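Glutamate racemase (Campylobacter jejuni, PDB 3UHF) belongs to the Asp/Glu/hydantoin racemase family of enzymes, whose fold pairs two alpha/beta domains, and holds D-glutamic acid in its pocket. Local coordinates at residues A[35-40]-A[259-264]; A[171-176]-A[208-213]. One frame throughout, in Å; residues are numbered along the deposited sequence. Where two conformers were deposited one is given.

Interaction 1: A[35-40]-A[259-264]; sequences GGLSVL and ESLKNT
The backbone N of Thr264 donates to Ser260 O at 3.0 Å, an ordinary helical bond; the CB of Thr264 is directed at Leu37. Across the contact everything is apolar and converges on one methyl group of Leu37. Its CD1 lies 3.8 Å from Thr264 CG2 and 3.9 Å from Leu261 CD1, so a single branch end is flanked by two side chains one turn apart on the facing helix. Leu37 reaches them with CG anti to its carbonyl carbon (chi1 -67°), and its CB already points at the partner helix. Leu261 gets there differently: its CB leaves across the line of approach, and with CG anti to the backbone N (chi1 169°), its CD1 end comes back to the contact. Both partners meet Leu37 at a slant. The helices concerned, 37-45 and 258-268, follow strands 26-31 and 249-254 of a parallel five-stranded sheet, in an alpha/beta domain of the Asp/Glu/hydantoin racemase family; 249-254 is an outermost strand. Tyr54 of strand 51-56 touches both leucines, while Phe252 and Trp268 add further apolar packing against Leu37. The contact is small, about 119 Å² summed over both sides, and buried. Elsewhere on helix 258-268, Lys262, whose CB points away from Leu37, makes a salt bridge from NZ to Glu259 OE1 at 3.3 Å, meeting the oxygen on its syn side but 31° out of the carboxylate plane.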
loop_
_atom_site.group_PDB
_atom_site.type_symbol
_atom_site.label_atom_id
_atom_site.label_comp_id
_atom_site.label_asym_id
_atom_site.label_seq_id
_atom_site.Cartn_x
_atom_site.Cartn_y
_atom_site.Cartn_z
ATOM N N GLY A 35 -3.328 -7.287 3.738
ATOM C CA GLY A 35 -2.235 -6.925 2.853
ATOM C C GLY A 35 -1.500 -5.686 3.321
ATOM O O GLY A 35 -0.271 -5.599 3.212
ATOM N N GLY A 36 -2.262 -4.734 3.856
ATOM C CA GLY A 36 -1.728 -3.457 4.311
ATOM C C GLY A 36 -0.649 -3.555 5.377
ATOM O O GLY A 36 0.048 -2.575 5.666
ATOM N N LEU A 37 -0.506 -4.734 5.969
ATOM C CA LEU A 37 0.599 -4.983 6.888
ATOM C C LEU A 37 1.965 -4.726 6.221
ATOM O O LEU A 37 2.938 -4.414 6.900
ATOM C CB LEU A 37 0.519 -6.410 7.450
ATOM C CG LEU A 37 -0.669 -6.701 8.381
ATOM C CD1 LEU A 37 -0.759 -8.194 8.737
ATOM C CD2 LEU A 37 -0.624 -5.842 9.655
ATOM N N SER A 38 2.042 -4.851 4.898
ATOM C CA SER A 38 3.311 -4.618 4.218
ATOM C C SER A 38 3.715 -3.141 4.334
ATOM O O SER A 38 4.906 -2.809 4.426
ATOM C CB SER A 38 3.259 -5.061 2.752
ATOM O OG SER A 38 2.375 -4.254 1.997
ATOM N N VAL A 39 2.712 -2.269 4.343
ATOM C CA VAL A 39 2.922 -0.840 4.539
ATOM C C VAL A 39 3.190 -0.555 6.010
ATOM O O VAL A 39 4.099 0.212 6.350
ATOM C CB VAL A 39 1.710 -0.016 4.048
ATOM C CG1 VAL A 39 1.881 1.461 4.405
ATOM C CG2 VAL A 39 1.553 -0.176 2.537
ATOM N N LEU A 40 2.414 -1.185 6.887
ATOM C CA LEU A 40 2.633 -1.031 8.322
ATOM C C LEU A 40 4.078 -1.369 8.686
ATOM O O LEU A 40 4.720 -0.654 9.464
ATOM C CB LEU A 40 1.674 -1.914 9.116
ATOM C CG LEU A 40 1.802 -1.759 10.633
ATOM C CD1 LEU A 40 1.335 -0.378 11.047
ATOM C CD2 LEU A 40 1.017 -2.844 11.372
ATOM N N GLU A 259 -8.135 -11.752 15.525
ATOM C CA GLU A 259 -7.015 -12.555 16.010
ATOM C C GLU A 259 -6.181 -13.118 14.854
ATOM O O GLU A 259 -4.966 -13.250 14.964
ATOM C CB GLU A 259 -7.491 -13.666 16.959
ATOM C CG GLU A 259 -8.036 -13.135 18.290
ATOM C CD GLU A 259 -7.070 -12.182 18.989
ATOM O OE1 GLU A 259 -7.531 -11.161 19.550
ATOM O OE2 GLU A 259 -5.849 -12.455 18.983
ATOM N N SER A 260 -6.842 -13.445 13.748
ATOM C CA SER A 260 -6.134 -13.902 12.563
ATOM C C SER A 260 -5.260 -12.777 12.002
ATOM O O SER A 260 -4.136 -13.011 11.550
ATOM C CB SER A 260 -7.121 -14.384 11.499
ATOM O OG SER A 260 -6.450 -14.735 10.302
ATOM N N LEU A 261 -5.783 -11.555 12.034
ATOM C CA LEU A 261 -5.031 -10.395 11.555
ATOM C C LEU A 261 -3.783 -10.180 12.405
ATOM O O LEU A 261 -2.690 -9.982 11.871
ATOM C CB LEU A 261 -5.891 -9.130 11.575
ATOM C CG LEU A 261 -5.110 -7.821 11.354
ATOM C CD1 LEU A 261 -4.412 -7.833 10.012
ATOM C CD2 LEU A 261 -6.017 -6.617 11.477
ATOM N N LYS A 262 -3.951 -10.215 13.724
ATOM C CA LYS A 262 -2.829 -10.056 14.642
ATOM C C LYS A 262 -1.781 -11.143 14.417
ATOM O O LYS A 262 -0.583 -10.867 14.436
ATOM C CB LYS A 262 -3.309 -10.084 16.095
ATOM C CG LYS A 262 -4.192 -8.907 16.476
ATOM C CD LYS A 262 -4.732 -9.065 17.896
ATOM C CE LYS A 262 -5.632 -7.902 18.281
ATOM N NZ LYS A 262 -6.298 -8.108 19.600
ATOM N N ASN A 263 -2.241 -12.374 14.206
ATOM C CA ASN A 263 -1.338 -13.494 13.968
ATOM C C ASN A 263 -0.476 -13.267 12.739
ATOM O O ASN A 263 0.740 -13.467 12.778
ATOM C CB ASN A 263 -2.118 -14.800 13.820
ATOM C CG ASN A 263 -1.220 -15.979 13.491
ATOM O OD1 ASN A 263 -0.505 -16.490 14.352
ATOM N ND2 ASN A 263 -1.256 -16.419 12.240
ATOM N N THR A 264 -1.111 -12.846 11.650
ATOM C CA THR A 264 -0.397 -12.545 10.415
ATOM C C THR A 264 0.600 -11.413 10.651
ATOM O O THR A 264 1.735 -11.450 10.167
ATOM C CB THR A 264 -1.367 -12.143 9.280
ATOM O OG1 THR A 264 -2.302 -13.205 9.056
ATOM C CG2 THR A 264 -0.606 -11.869 7.990
#

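Interaction 2: A[171-176]-A[208-213]; sequences PMVEEG and PLLGRS
Val173 inserts its two methyl groups against Leu209 and Leu210, CG1 chiefly on Leu209 and CG2 chiefly on Leu210. The contact lies in the alpha/beta domain built on the four-stranded parallel sheet, where helix 169-174 follows strand 161-165 and a 3-10 turn that includes 208-210 comes after strand 199-202 and leads into helix 211-218. It is a purely apolar contact, with no hydrogen bond between the two segments, and buries about 134 Å² over both sides. The backbones come close, the CA atoms of Val173 and Leu209 being 6.8 Å apart. Val173 points its CB toward the turn; with CG1 anti to the backbone N (chi1 163°), the two methyls spread to meet successive leucines. CG1 packs on the stem of Leu209, 4.0 Å from its CG, and the two side chains cross at about a right angle. Leu209 is thus touched through CB and CG rather than through its methyl ends. Leu210 has its CB aimed across the approach, but its end swings in toward Val173. Leu210 is also the N-cap residue of helix 211-218, so this contact sits just where the 3-10 turn passes into that helix. Gly176, at positive phi (77°), closes helix 169-174 in a Schellman motif, and Gly176 N donates to Val173 O at 2.9 Å. Phe178 lies against both Val173 and Leu209, and Leu183 of helix 181-191 packs on Leu210. The neighbouring Glu174 OE1 is hydrogen-bonded to NE2 of His206, a residue of the D-glutamic acid pocket. The tightest packing is at Val173 CG2, which sits over the fork of Leu210, 3.6 Å from CG and 3.7 Å from CD2.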
loop_
_atom_site.group_PDB
_atom_site.type_symbol
_atom_site.label_atom_id
_atom_site.label_comp_id
_atom_site.label_asym_id
_atom_site.label_seq_id
_atom_site.Cartn_x
_atom_site.Cartn_y
_atom_site.Cartn_z
ATOM N N PRO A 171 -5.198 -13.255 -3.911
ATOM C CA PRO A 171 -5.555 -14.463 -3.147
ATOM C C PRO A 171 -4.418 -15.482 -3.023
ATOM O O PRO A 171 -4.408 -16.232 -2.050
ATOM C CB PRO A 171 -6.739 -15.054 -3.937
ATOM C CG PRO A 171 -6.637 -14.468 -5.306
ATOM C CD PRO A 171 -6.065 -13.079 -5.091
ATOM N N MET A 172 -3.497 -15.537 -3.987
ATOM C CA MET A 172 -2.343 -16.428 -3.854
ATOM C C MET A 172 -1.501 -16.067 -2.634
ATOM O O MET A 172 -1.119 -16.945 -1.858
ATOM C CB MET A 172 -1.491 -16.436 -5.126
ATOM C CG MET A 172 -2.223 -17.121 -6.275
ATOM S SD MET A 172 -1.359 -17.030 -7.852
ATOM C CE MET A 172 -0.257 -18.445 -7.685
ATOM N N VAL A 173 -1.249 -14.772 -2.454
ATOM C CA VAL A 173 -0.518 -14.306 -1.282
ATOM C C VAL A 173 -1.258 -14.671 -0.007
ATOM O O VAL A 173 -0.653 -15.112 0.966
ATOM C CB VAL A 173 -0.258 -12.774 -1.338
ATOM C CG1 VAL A 173 0.122 -12.234 0.036
ATOM C CG2 VAL A 173 0.837 -12.476 -2.350
ATOM N N GLU A 174 -2.576 -14.516 -0.008
ATOM C CA GLU A 174 -3.344 -14.839 1.195
ATOM C C GLU A 174 -3.323 -16.344 1.521
ATOM O O GLU A 174 -3.454 -16.721 2.688
ATOM C CB GLU A 174 -4.764 -14.250 1.128
ATOM C CG GLU A 174 -4.737 -12.706 1.145
ATOM C CD GLU A 174 -6.100 -12.066 1.406
ATOM O OE1 GLU A 174 -6.212 -10.833 1.229
ATOM O OE2 GLU A 174 -7.054 -12.783 1.796
ATOM N N GLU A 175 -3.124 -17.158 0.482
ATOM C CA GLU A 175 -2.984 -18.616 0.619
ATOM C C GLU A 175 -1.549 -19.028 0.940
ATOM O O GLU A 175 -1.237 -20.217 1.034
ATOM C CB GLU A 175 -3.464 -19.347 -0.650
ATOM C CG GLU A 175 -4.983 -19.505 -0.728
ATOM C CD GLU A 175 -5.457 -20.721 -1.535
ATOM O OE1 GLU A 175 -4.640 -21.590 -1.913
ATOM O OE2 GLU A 175 -6.678 -20.814 -1.777
ATOM N N GLY A 176 -0.682 -18.034 1.101
ATOM C CA GLY A 176 0.710 -18.247 1.469
ATOM C C GLY A 176 1.602 -18.731 0.343
ATOM O O GLY A 176 2.665 -19.305 0.588
ATOM N N PRO A 208 4.531 -7.040 -2.154
ATOM C CA PRO A 208 5.879 -7.247 -1.610
ATOM C C PRO A 208 6.166 -8.695 -1.180
ATOM O O PRO A 208 7.328 -9.111 -1.157
ATOM C CB PRO A 208 5.913 -6.298 -0.396
ATOM C CG PRO A 208 5.083 -5.140 -0.831
ATOM C CD PRO A 208 3.915 -5.813 -1.597
ATOM N N LEU A 209 5.125 -9.457 -0.855
ATOM C CA LEU A 209 5.313 -10.846 -0.427
ATOM C C LEU A 209 5.813 -11.698 -1.597
ATOM O O LEU A 209 6.352 -12.787 -1.400
ATOM C CB LEU A 209 4.004 -11.428 0.136
ATOM C CG LEU A 209 3.590 -11.097 1.579
ATOM C CD1 LEU A 209 4.581 -11.672 2.584
ATOM C CD2 LEU A 209 3.414 -9.590 1.787
ATOM N N LEU A 210 5.617 -11.191 -2.814
ATOM C CA LEU A 210 6.041 -11.874 -4.030
ATOM C C LEU A 210 7.293 -11.246 -4.620
ATOM O O LEU A 210 7.714 -11.595 -5.726
ATOM C CB LEU A 210 4.934 -11.793 -5.082
ATOM C CG LEU A 210 3.579 -12.360 -4.678
ATOM C CD1 LEU A 210 2.611 -12.292 -5.844
ATOM C CD2 LEU A 210 3.709 -13.805 -4.184
ATOM N N GLY A 211 7.881 -10.298 -3.902
ATOM C CA GLY A 211 8.982 -9.538 -4.461
ATOM C C GLY A 211 10.184 -10.371 -4.866
ATOM O O GLY A 211 10.752 -10.160 -5.938
ATOM N N ARG A 212 10.580 -11.317 -4.023
ATOM C CA ARG A 212 11.728 -12.157 -4.351
ATOM C C ARG A 212 11.460 -12.954 -5.626
ATOM O O ARG A 212 12.314 -13.046 -6.510
ATOM C CB ARG A 212 12.071 -13.094 -3.193
ATOM C CG ARG A 212 13.295 -13.964 -3.443
ATOM C CD ARG A 212 13.569 -14.909 -2.279
ATOM N NE ARG A 212 12.490 -15.879 -2.104
ATOM C CZ ARG A 212 11.539 -15.787 -1.179
ATOM N NH1 ARG A 212 10.596 -16.717 -1.103
ATOM N NH2 ARG A 212 11.530 -14.768 -0.328
ATOM N N SER A 213 10.260 -13.516 -5.724
ATOM C CA SER A 213 9.878 -14.281 -6.902
ATOM C C SER A 213 9.752 -13.409 -8.151
ATOM O O SER A 213 10.170 -13.817 -9.234
ATOM C CB SER A 213 8.574 -15.044 -6.639
ATOM O OG SER A 213 8.823 -16.142 -5.784
#

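In the fold
From the N terminus, the chain first supplies 35-40, just after strand 26-31, and much later 171-176 and 208-213, which close a short loop of 31 intervening residues in interaction 2. Only then does it reach 259-264, which returns to 35-40 and completes the long loop of interaction 1, so that the second contact is enclosed by the first without crossing it. Interaction 1 joins two helices of the domain with the five-stranded sheet; interaction 2 joins a helix and a turn of the other. Their centres lie about 13 Å apart, and they meet where Ser38 OG, hydrogen-bonded to the backbone O of Thr205 in the D-glutamic acid pocket, packs 4.0 Å from Pro208 CG.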